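Local coordinates for biphenyl 2,3-Dioxygenase Beta Subunit (Sphingobium yanoikuyae, PDB 2GBW), which probably serves as the beta subunit of a ring-hydroxylating dioxygenase that acts on aromatic compounds such as biphenyl, at residues S120-V124 against V135-R140. Sequence-based numbering, arbitrary orientation.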
# COMPACT_ATOMS: atom_id res chain seq x y z
N SER B 120 19.77 4.86 20.50
CA SER B 120 19.61 3.75 19.56
C SER B 120 18.44 4.04 18.58
O SER B 120 17.53 4.83 18.90
CB SER B 120 19.41 2.44 20.34
OG SER B 120 18.27 2.54 21.17
N ASN B 121 18.47 3.39 17.41
CA ASN B 121 17.42 3.41 16.41
C ASN B 121 16.62 2.08 16.51
O ASN B 121 17.24 0.98 16.64
CB ASN B 121 18.00 3.44 14.99
CG ASN B 121 18.63 4.75 14.61
OD1 ASN B 121 18.40 5.78 15.27
ND2 ASN B 121 19.39 4.74 13.53
N ILE B 122 15.30 2.16 16.44
CA ILE B 122 14.50 0.95 16.57
C ILE B 122 13.56 0.83 15.42
O ILE B 122 12.90 1.82 15.06
CB ILE B 122 13.73 0.86 17.89
CG1 ILE B 122 14.61 1.15 19.08
CG2 ILE B 122 13.18 -0.56 18.08
CD1 ILE B 122 13.87 1.30 20.35
N LEU B 123 13.53 -0.33 14.81
CA LEU B 123 12.55 -0.68 13.80
C LEU B 123 11.73 -1.86 14.34
O LEU B 123 12.27 -2.90 14.71
CB LEU B 123 13.26 -1.11 12.49
CG LEU B 123 12.43 -1.63 11.31
CD1 LEU B 123 11.39 -0.64 10.81
CD2 LEU B 123 13.40 -2.05 10.17
N VAL B 124 10.42 -1.69 14.34
CA VAL B 124 9.49 -2.66 14.95
C VAL B 124 8.53 -3.11 13.89
O VAL B 124 7.83 -2.29 13.30
CB VAL B 124 8.63 -2.06 16.12
CG1 VAL B 124 7.71 -3.17 16.68
CG2 VAL B 124 9.54 -1.47 17.21
N VAL B 135 4.44 -1.34 10.66
CA VAL B 135 5.88 -1.07 10.87
C VAL B 135 6.10 0.27 11.52
O VAL B 135 5.48 1.25 11.10
CB VAL B 135 6.62 -1.10 9.55
CG1 VAL B 135 8.18 -0.86 9.80
CG2 VAL B 135 6.33 -2.43 8.81
N HIS B 136 6.98 0.33 12.52
CA HIS B 136 7.23 1.58 13.24
C HIS B 136 8.72 1.82 13.32
O HIS B 136 9.50 0.87 13.46
CB HIS B 136 6.69 1.53 14.67
CG HIS B 136 5.22 1.29 14.75
ND1 HIS B 136 4.27 2.30 14.77
CD2 HIS B 136 4.54 0.13 14.79
CE1 HIS B 136 3.07 1.75 14.87
NE2 HIS B 136 3.21 0.44 14.82
N THR B 137 9.12 3.07 13.23
CA THR B 137 10.49 3.45 13.54
C THR B 137 10.50 4.53 14.57
O THR B 137 9.63 5.43 14.56
CB THR B 137 11.32 3.84 12.33
OG1 THR B 137 10.75 4.98 11.69
CG2 THR B 137 11.35 2.68 11.35
N LEU B 138 11.47 4.37 15.47
CA LEU B 138 11.65 5.25 16.63
C LEU B 138 13.13 5.48 16.97
O LEU B 138 13.99 4.61 16.70
CB LEU B 138 11.03 4.62 17.91
CG LEU B 138 9.58 4.17 18.01
CD1 LEU B 138 9.56 2.68 17.64
CD2 LEU B 138 8.93 4.38 19.43
N GLY B 139 13.40 6.63 17.57
CA GLY B 139 14.67 6.89 18.30
C GLY B 139 14.40 6.60 19.77
O GLY B 139 13.29 6.81 20.32
N ARG B 140 15.38 6.05 20.44
CA ARG B 140 15.29 5.77 21.84
C ARG B 140 16.46 6.49 22.53
O ARG B 140 17.60 6.44 22.06
CB ARG B 140 15.36 4.26 22.08
CG ARG B 140 15.38 3.92 23.56
CD ARG B 140 15.12 2.45 23.82
NE ARG B 140 16.20 1.61 23.29
CZ ARG B 140 16.19 0.29 23.29
NH1 ARG B 140 15.21 -0.37 23.84
NH2 ARG B 140 17.23 -0.38 22.78
O HOH W 1 18.93 3.60 23.54
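The guanidinium of Arg-140 has the CD1 methyl of Ile-122 over one face, 3.7 Å above its plane and displaced toward the rim, and the hydroxyl of Ser-120 near its edge, where NE donates to OG at 3.1 Å, with OG 17° out of the plane. His-136, which binds zinc in a structure of this protein though none is bound here, has Val-124 O off one ring edge, near the plane but not touching, and its NE2 is hydrogen-bonded to Asp-167. The side chains of Ser-120, Ile-122, Arg-140 and His-136 lie on one face of an antiparallel beta hairpin, strands 115-128 and 132-147, within the sheet of the NTF2-like fold. Three hydrogen-bonded pairs, Ser-120 with Arg-140, Ile-122 with Leu-138 and Val-124 with His-136, fasten the strands with two backbone bonds each; the shortest joins Ile-122 N to Leu-138 O at 2.8 Å. A bend at chi3 (65°) in an otherwise extended Arg-140 chain turns the guanidinium across Ile-122, while NH1 forms a salt bridge with the C-terminal carboxylate of Cys-174. A methionine here would probably cost that carboxylate this salt-bridge partner and leave Ser-120 OG without its NE donor. The other face, bearing Asn-121, Leu-123 and Thr-137, packs against a second subunit, and Leu-123 meets its counterpart in a third. There Leu-123 CD1 presses tightly on Thr-137 CG2 and Val-135 CG1, 3.4 Å from each.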